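PDB 5NPY: flagellar basal body protein from Helicobacter pylori, which probably builds part of the flagellar hook, the curved tubular joint that couples the motor in the cell envelope to the filament. Local coordinates for residues L308-A313 and R347-I352; L248-Q253 and F262-G267. One frame throughout, in Å; residues are numbered along the deposited sequence.

Contact 1: L308-A313 and R347-I352; sequences LLLEIA and RDSVAI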
ATOM      1  N   LEU A 308     -23.689 -11.198 -21.128  1.00 38.41           N
ATOM      2  CA  LEU A 308     -25.039 -10.737 -20.867  1.00 37.18           C
ATOM      3  C   LEU A 308     -25.437  -9.677 -21.886  1.00 36.20           C
ATOM      4  O   LEU A 308     -24.591  -8.952 -22.417  1.00 35.26           O
ATOM      5  CB  LEU A 308     -25.165 -10.188 -19.433  1.00 23.62           C
ATOM      6  CG  LEU A 308     -24.785 -11.178 -18.326  1.00 18.86           C
ATOM      7  CD1 LEU A 308     -25.036 -10.562 -16.988  1.00 18.23           C
ATOM      8  CD2 LEU A 308     -25.543 -12.509 -18.454  1.00 16.60           C
ATOM      9  N   LEU A 309     -26.738  -9.601 -22.156  1.00 32.14           N
ATOM     10  CA  LEU A 309     -27.287  -8.637 -23.094  1.00 33.25           C
ATOM     11  C   LEU A 309     -28.407  -7.864 -22.430  1.00 28.18           C
ATOM     12  O   LEU A 309     -29.006  -8.318 -21.449  1.00 30.35           O
ATOM     13  CB  LEU A 309     -27.857  -9.303 -24.362  1.00 34.76           C
ATOM     14  CG  LEU A 309     -27.075 -10.458 -24.973  1.00 40.97           C
ATOM     15  CD1 LEU A 309     -27.933 -11.138 -26.015  1.00 39.02           C
ATOM     16  CD2 LEU A 309     -25.806  -9.921 -25.601  1.00 46.36           C
ATOM     17  N   LEU A 310     -28.688  -6.693 -23.002  1.00 29.85           N
ATOM     18  CA  LEU A 310     -29.919  -5.956 -22.764  1.00 28.87           C
ATOM     19  C   LEU A 310     -30.954  -6.346 -23.816  1.00 37.22           C
ATOM     20  O   LEU A 310     -30.618  -6.708 -24.949  1.00 34.74           O
ATOM     21  CB  LEU A 310     -29.672  -4.446 -22.803  1.00 25.61           C
ATOM     22  CG  LEU A 310     -28.677  -3.897 -21.781  1.00 35.53           C
ATOM     23  CD1 LEU A 310     -28.510  -2.393 -21.984  1.00 44.42           C
ATOM     24  CD2 LEU A 310     -29.108  -4.199 -20.347  1.00 26.90           C
ATOM     25  N   GLU A 311     -32.226  -6.261 -23.435  1.00 36.69           N
ATOM     26  CA  GLU A 311     -33.296  -6.747 -24.290  1.00 38.68           C
ATOM     27  C   GLU A 311     -34.513  -5.848 -24.156  1.00 39.63           C
ATOM     28  O   GLU A 311     -34.997  -5.617 -23.044  1.00 42.11           O
ATOM     29  CB  GLU A 311     -33.651  -8.188 -23.916  1.00 39.87           C
ATOM     30  CG  GLU A 311     -34.955  -8.684 -24.489  1.00 44.54           C
ATOM     31  CD  GLU A 311     -35.448  -9.927 -23.783  1.00 44.49           C
ATOM     32  OE1 GLU A 311     -35.714  -9.849 -22.558  1.00 45.25           O
ATOM     33  OE2 GLU A 311     -35.542 -10.981 -24.451  1.00 41.95           O
ATOM     34  N   ILE A 312     -35.006  -5.346 -25.282  1.00 39.00           N
ATOM     35  CA  ILE A 312     -36.237  -4.568 -25.319  1.00 41.05           C
ATOM     36  C   ILE A 312     -37.353  -5.513 -25.739  1.00 44.57           C
ATOM     37  O   ILE A 312     -37.355  -6.029 -26.860  1.00 47.97           O
ATOM     38  CB  ILE A 312     -36.127  -3.369 -26.265  1.00 42.32           C
ATOM     39  CG1 ILE A 312     -34.850  -2.591 -25.965  1.00 41.94           C
ATOM     40  CG2 ILE A 312     -37.340  -2.444 -26.106  1.00 37.35           C
ATOM     41  CD1 ILE A 312     -34.655  -1.404 -26.876  1.00 48.41           C
ATOM     42  N   ALA A 313     -38.295  -5.752 -24.830  1.00 50.11           N
ATOM     43  CA  ALA A 313     -39.308  -6.780 -25.000  1.00 42.21           C
ATOM     44  C   ALA A 313     -40.696  -6.194 -24.794  1.00 45.53           C
ATOM     45  O   ALA A 313     -40.896  -5.288 -23.978  1.00 45.62           O
ATOM     46  CB  ALA A 313     -39.090  -7.943 -24.018  1.00 40.64           C
ATOM     47  N   ARG A 347     -35.971  -7.150 -29.163  1.00 34.91           N
ATOM     48  CA  ARG A 347     -34.820  -6.445 -29.725  1.00 35.73           C
ATOM     49  C   ARG A 347     -33.694  -6.461 -28.699  1.00 34.76           C
ATOM     50  O   ARG A 347     -33.836  -5.892 -27.613  1.00 41.66           O
ATOM     51  CB  ARG A 347     -35.192  -5.007 -30.112  1.00 37.63           C
ATOM     52  CG  ARG A 347     -34.036  -4.119 -30.554  1.00 42.53           C
ATOM     53  CD  ARG A 347     -33.200  -4.764 -31.646  1.00 50.60           C
ATOM     54  NE  ARG A 347     -32.359  -3.812 -32.382  1.00 51.77           N
ATOM     55  CZ  ARG A 347     -31.154  -4.120 -32.862  1.00 46.64           C
ATOM     56  NH1 ARG A 347     -30.669  -5.333 -32.656  1.00 53.17           N
ATOM     57  NH2 ARG A 347     -30.424  -3.230 -33.530  1.00 33.74           N
ATOM     58  N   ASP A 348     -32.575  -7.094 -29.057  1.00 37.11           N
ATOM     59  CA  ASP A 348     -31.485  -7.409 -28.140  1.00 36.65           C
ATOM     60  C   ASP A 348     -30.211  -6.651 -28.494  1.00 38.81           C
ATOM     61  O   ASP A 348     -29.866  -6.505 -29.674  1.00 42.83           O
ATOM     62  CB  ASP A 348     -31.182  -8.912 -28.149  1.00 33.24           C
ATOM     63  CG  ASP A 348     -32.353  -9.748 -27.685  1.00 46.41           C
ATOM     64  OD1 ASP A 348     -33.295  -9.175 -27.096  1.00 51.81           O
ATOM     65  OD2 ASP A 348     -32.330 -10.976 -27.904  1.00 54.02           O
ATOM     66  N   SER A 349     -29.492  -6.214 -27.464  1.00 29.40           N
ATOM     67  CA  SER A 349     -28.249  -5.482 -27.645  1.00 38.67           C
ATOM     68  C   SER A 349     -27.099  -6.449 -27.920  1.00 41.33           C
ATOM     69  O   SER A 349     -27.259  -7.675 -27.872  1.00 35.07           O
ATOM     70  CB  SER A 349     -27.937  -4.658 -26.403  1.00 36.24           C
ATOM     71  OG  SER A 349     -27.347  -5.496 -25.425  1.00 38.43           O
ATOM     72  N   VAL A 350     -25.915  -5.880 -28.194  1.00 26.79           N
ATOM     73  CA  VAL A 350     -24.657  -6.622 -28.186  1.00 31.95           C
ATOM     74  C   VAL A 350     -24.306  -6.852 -26.723  1.00 39.63           C
ATOM     75  O   VAL A 350     -24.959  -6.295 -25.834  1.00 38.56           O
ATOM     76  CB  VAL A 350     -23.524  -5.881 -28.933  1.00 29.52           C
ATOM     77  CG1 VAL A 350     -23.915  -5.615 -30.397  1.00 30.60           C
ATOM     78  CG2 VAL A 350     -23.187  -4.584 -28.231  1.00 21.58           C
ATOM     79  N   ALA A 351     -23.290  -7.675 -26.459  1.00 33.80           N
ATOM     80  CA  ALA A 351     -22.912  -7.972 -25.085  1.00 30.57           C
ATOM     81  C   ALA A 351     -22.268  -6.758 -24.427  1.00 33.70           C
ATOM     82  O   ALA A 351     -21.630  -5.927 -25.084  1.00 35.31           O
ATOM     83  CB  ALA A 351     -21.964  -9.174 -25.027  1.00 35.07           C
ATOM     84  N   ILE A 352     -22.428  -6.686 -23.109  1.00 25.75           N
ATOM     85  CA  ILE A 352     -22.139  -5.504 -22.306  1.00 25.34           C
ATOM     86  C   ILE A 352     -20.906  -5.776 -21.457  1.00 29.62           C
ATOM     87  O   ILE A 352     -20.760  -6.874 -20.902  1.00 17.06           O
ATOM     88  CB  ILE A 352     -23.351  -5.151 -21.416  1.00 32.49           C
ATOM     89  CG1 ILE A 352     -24.546  -4.760 -22.274  1.00 37.57           C
ATOM     90  CG2 ILE A 352     -23.021  -4.060 -20.429  1.00 34.97           C
ATOM     91  CD1 ILE A 352     -24.170  -3.916 -23.470  1.00 28.54           C
TER
HETATM   92  O   HOH W   1     -21.265  -9.380 -21.060  1.00 28.67           O
HETATM   93  O   HOH W   2     -33.753 -13.025 -25.569  1.00 42.07           O

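Contact 2: L248-Q253 and F262-G267; sequences LNVSIQ and FVFTYG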
ATOM      1  N   LEU A 248     -31.620  10.057 -26.575  1.00 28.28           N
ATOM      2  CA  LEU A 248     -32.227   8.823 -27.055  1.00 27.68           C
ATOM      3  C   LEU A 248     -33.614   9.161 -27.572  1.00 40.42           C
ATOM      4  O   LEU A 248     -34.472   9.587 -26.793  1.00 38.18           O
ATOM      5  CB  LEU A 248     -32.345   7.784 -25.941  1.00 27.17           C
ATOM      6  CG  LEU A 248     -31.267   6.732 -25.705  1.00 26.47           C
ATOM      7  CD1 LEU A 248     -31.653   5.905 -24.485  1.00 25.84           C
ATOM      8  CD2 LEU A 248     -31.110   5.824 -26.876  1.00 24.77           C
ATOM      9  N   ASN A 249     -33.835   8.969 -28.876  1.00 47.44           N
ATOM     10  CA  ASN A 249     -35.138   9.193 -29.490  1.00 41.01           C
ATOM     11  C   ASN A 249     -35.869   7.862 -29.618  1.00 34.86           C
ATOM     12  O   ASN A 249     -35.368   6.932 -30.256  1.00 35.23           O
ATOM     13  CB  ASN A 249     -34.998   9.850 -30.859  1.00 44.40           C
ATOM     14  CG  ASN A 249     -33.928  10.904 -30.883  1.00 46.17           C
ATOM     15  OD1 ASN A 249     -32.761  10.606 -31.127  1.00 49.39           O
ATOM     16  ND2 ASN A 249     -34.315  12.151 -30.629  1.00 46.25           N
ATOM     17  N   VAL A 250     -37.049   7.779 -29.021  1.00 33.64           N
ATOM     18  CA  VAL A 250     -37.873   6.580 -29.063  1.00 31.70           C
ATOM     19  C   VAL A 250     -39.245   6.963 -29.592  1.00 41.21           C
ATOM     20  O   VAL A 250     -39.787   8.016 -29.236  1.00 45.54           O
ATOM     21  CB  VAL A 250     -37.964   5.922 -27.671  1.00 38.30           C
ATOM     22  CG1 VAL A 250     -38.313   6.963 -26.628  1.00 44.24           C
ATOM     23  CG2 VAL A 250     -38.961   4.759 -27.672  1.00 33.30           C
ATOM     24  N   SER A 251     -39.793   6.121 -30.469  1.00 49.59           N
ATOM     25  CA  SER A 251     -41.105   6.336 -31.060  1.00 48.98           C
ATOM     26  C   SER A 251     -41.921   5.055 -30.979  1.00 49.49           C
ATOM     27  O   SER A 251     -41.371   3.952 -30.991  1.00 44.93           O
ATOM     28  CB  SER A 251     -41.013   6.777 -32.535  1.00 41.83           C
ATOM     29  OG  SER A 251     -40.004   7.744 -32.740  1.00 45.13           O
ATOM     30  N   ILE A 252     -43.244   5.217 -30.900  1.00 60.94           N
ATOM     31  CA  ILE A 252     -44.203   4.124 -31.022  1.00 64.15           C
ATOM     32  C   ILE A 252     -45.221   4.508 -32.086  1.00 66.75           C
ATOM     33  O   ILE A 252     -45.376   5.680 -32.432  1.00 65.94           O
ATOM     34  CB  ILE A 252     -44.922   3.814 -29.694  1.00 62.89           C
ATOM     35  CG1 ILE A 252     -43.927   3.779 -28.542  1.00 66.06           C
ATOM     36  CG2 ILE A 252     -45.626   2.474 -29.771  1.00 72.68           C
ATOM     37  CD1 ILE A 252     -43.039   2.553 -28.549  1.00 68.07           C
ATOM     38  N   GLN A 253     -45.915   3.503 -32.612  1.00 73.22           N
ATOM     39  CA  GLN A 253     -47.036   3.741 -33.522  1.00 74.38           C
ATOM     40  C   GLN A 253     -48.362   3.395 -32.858  1.00 63.87           C
ATOM     41  O   GLN A 253     -48.530   2.291 -32.342  1.00 59.80           O
ATOM     42  CB  GLN A 253     -46.876   2.935 -34.809  1.00 80.19           C
ATOM     43  CG  GLN A 253     -46.476   3.766 -36.014  1.00 87.53           C
ATOM     44  CD  GLN A 253     -47.002   3.184 -37.316  1.00 96.20           C
ATOM     45  OE1 GLN A 253     -47.277   1.985 -37.408  1.00 95.91           O
ATOM     46  NE2 GLN A 253     -47.156   4.037 -38.327  1.00 98.84           N
ATOM     47  N   PHE A 262     -40.756  10.435 -28.459  1.00 39.18           N
ATOM     48  CA  PHE A 262     -40.284  10.749 -27.113  1.00 38.27           C
ATOM     49  C   PHE A 262     -38.779  10.981 -27.148  1.00 32.66           C
ATOM     50  O   PHE A 262     -38.055  10.323 -27.894  1.00 33.88           O
ATOM     51  CB  PHE A 262     -40.539   9.619 -26.105  1.00 40.05           C
ATOM     52  CG  PHE A 262     -41.961   9.178 -26.015  1.00 39.77           C
ATOM     53  CD1 PHE A 262     -42.808   9.729 -25.068  1.00 40.18           C
ATOM     54  CD2 PHE A 262     -42.444   8.190 -26.854  1.00 33.79           C
ATOM     55  CE1 PHE A 262     -44.114   9.318 -24.975  1.00 37.43           C
ATOM     56  CE2 PHE A 262     -43.747   7.776 -26.767  1.00 37.34           C
ATOM     57  CZ  PHE A 262     -44.587   8.344 -25.829  1.00 38.55           C
ATOM     58  N   VAL A 263     -38.305  11.891 -26.311  1.00 34.40           N
ATOM     59  CA  VAL A 263     -36.877  12.117 -26.141  1.00 31.25           C
ATOM     60  C   VAL A 263     -36.510  11.864 -24.685  1.00 30.39           C
ATOM     61  O   VAL A 263     -37.074  12.485 -23.776  1.00 31.59           O
ATOM     62  CB  VAL A 263     -36.457  13.528 -26.570  1.00 38.42           C
ATOM     63  CG1 VAL A 263     -34.972  13.729 -26.299  1.00 38.16           C
ATOM     64  CG2 VAL A 263     -36.755  13.734 -28.049  1.00 35.34           C
ATOM     65  N   PHE A 264     -35.577  10.945 -24.472  1.00 22.23           N
ATOM     66  CA  PHE A 264     -34.911  10.750 -23.199  1.00 27.53           C
ATOM     67  C   PHE A 264     -33.496  11.309 -23.316  1.00 36.05           C
ATOM     68  O   PHE A 264     -32.893  11.282 -24.395  1.00 39.53           O
ATOM     69  CB  PHE A 264     -34.854   9.269 -22.822  1.00 23.83           C
ATOM     70  CG  PHE A 264     -36.178   8.564 -22.870  1.00 23.56           C
ATOM     71  CD1 PHE A 264     -37.372   9.265 -22.821  1.00 28.45           C
ATOM     72  CD2 PHE A 264     -36.224   7.185 -22.936  1.00 28.18           C
ATOM     73  CE1 PHE A 264     -38.590   8.608 -22.850  1.00 26.06           C
ATOM     74  CE2 PHE A 264     -37.449   6.506 -22.958  1.00 33.35           C
ATOM     75  CZ  PHE A 264     -38.634   7.220 -22.909  1.00 24.52           C
ATOM     76  N   THR A 265     -32.970  11.821 -22.203  1.00 24.20           N
ATOM     77  CA  THR A 265     -31.676  12.495 -22.182  1.00 20.05           C
ATOM     78  C   THR A 265     -30.844  12.006 -21.005  1.00 24.88           C
ATOM     79  O   THR A 265     -31.324  11.982 -19.869  1.00 26.83           O
ATOM     80  CB  THR A 265     -31.841  14.020 -22.082  1.00 32.08           C
ATOM     81  OG1 THR A 265     -32.521  14.523 -23.241  1.00 28.10           O
ATOM     82  CG2 THR A 265     -30.492  14.702 -21.929  1.00 36.69           C
ATOM     83  N   TYR A 266     -29.587  11.658 -21.268  1.00 26.28           N
ATOM     84  CA  TYR A 266     -28.703  11.231 -20.197  1.00 21.81           C
ATOM     85  C   TYR A 266     -28.323  12.413 -19.322  1.00 24.62           C
ATOM     86  O   TYR A 266     -27.929  13.474 -19.824  1.00 23.13           O
ATOM     87  CB  TYR A 266     -27.446  10.560 -20.752  1.00 16.14           C
ATOM     88  CG  TYR A 266     -26.484  10.120 -19.670  1.00 15.33           C
ATOM     89  CD1 TYR A 266     -25.419  10.937 -19.276  1.00 19.92           C
ATOM     90  CD2 TYR A 266     -26.647   8.888 -19.020  1.00 20.64           C
ATOM     91  CE1 TYR A 266     -24.540  10.542 -18.262  1.00 18.71           C
ATOM     92  CE2 TYR A 266     -25.762   8.480 -18.012  1.00 22.90           C
ATOM     93  CZ  TYR A 266     -24.711   9.307 -17.648  1.00 20.81           C
ATOM     94  OH  TYR A 266     -23.844   8.923 -16.664  1.00 22.06           O
ATOM     95  N   GLY A 267     -28.410  12.207 -18.016  1.00 16.24           N
ATOM     96  CA  GLY A 267     -28.065  13.229 -17.047  1.00 18.83           C
ATOM     97  C   GLY A 267     -28.713  12.931 -15.708  1.00 19.43           C
ATOM     98  O   GLY A 267     -29.397  11.922 -15.530  1.00 21.68           O
TER

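Contact 1: L308-A313 and R347-I352
Ile312 and Arg347 form a hydrogen-bonded antiparallel pair with a bond each way: Ile312 N reaches Arg347 O at 2.7 Å, and Arg347 N returns to Ile312 O at 2.9 Å. The next rung is half side chain. Ser349 N gives a nearly straight bond to Leu310 O (2.8 Å, 173° at the hydrogen), but Leu310 N turns to Ser349 OG at 3.0 Å. With chi1 at 81°, that hydroxyl sits between its own N and carbonyl carbon, accepting from Leu310 and donating to Val350 O at 2.6 Å. Ile352 N bonds Leu308 O, and a water bridges Leu308 N to Ile352 O.

On one face Glu311 and Asp348 run side by side, with carboxylate planes 48° apart and Glu311 OE2 3.9 Å from Asp348 OD1. Ser346 OG hydrogen-bonds Asp348 OD1 and, weakly, Glu311 OE2; one water donates to Glu311 OE2 and weakly to Asp348 OD2. The apolar contacts are Leu309 CD2 on Ala351 CB at 4.0 Å and Leu310 CG on Ile352 CG1 at 4.2 Å.

Strand 293-298 pairs with the other edge of 308-313. The serine hydroxyl thus replaces a backbone carbonyl in the ladder, while water and Ser346 probably ease the carboxylate repulsion.

Contact 2: L248-Q253 and F262-G267
Val250 points its CG1 methyl at two phenylalanines of the partner strand. Chi1 of 49° places this methyl between the backbone N and the carbonyl carbon, and from there it lies over one face of the Phe264 ring, 4.0 Å from the centroid and 21° off the normal, a CH-pi contact displaced toward the CZ rim. The same methyl meets Phe262 CB at 3.5 Å, so one methyl touches both phenylalanines, which sit two residues apart on the same face of the strand. Phe262 turns its ring differently: Val250 O lies at the ring edge, near its plane, with CD2 3.6 Å from that oxygen, and Ile252 CG1 approaches the ring more loosely. Leu248 continues this face, its CB 4.3 Å from Phe264 CB. On the reverse face Asn249 and Val263 run side by side, pointing the same way, with Asn249 ND2 3.9 Å from Val263 CG2.

The side chains are held in step by paired backbone bonds. Leu248 and Phe264 exchange two, both close to straight; Val250 and Phe262 exchange two more, of which Phe262 N to Val250 O is short at 2.7 Å but bent to 137° at the hydrogen.

Helix 279-289 covers the aromatic face, Leu285 and Lys289 touching Phe264 and Leu282 touching Leu248, while strand 320-325 pairs with the other edge of 248-252. This beta hairpin therefore has two chemically distinct faces: one of leucine, valine and phenylalanine packed beneath a helix, the other carrying the more exposed Asn249-Val263 pair.

From the N terminus the chain first closes contact 2, a short hairpin whose two segments are separated by eight residues, with its connecting turn partly unmodelled. It then passes through strand 275-276, helix 279-289 and strand 293-298 before contact 1 opens. Contact 1 closes a longer loop of 33 residues, which includes strand 320-325, helix 327-332 and strand 339-341. The contacts are therefore in series, neither nested nor crossed. They belong to different sheets. The centres of contact 1 and contact 2 are about 17 Å apart, and the nearest atoms of contact 1 and contact 2 about 8 Å apart. Strand 320-325 links them: it lies within the loop of contact 1, pairs with 247-252, and its Phe322 touches Ile312, Arg347 and Ile252.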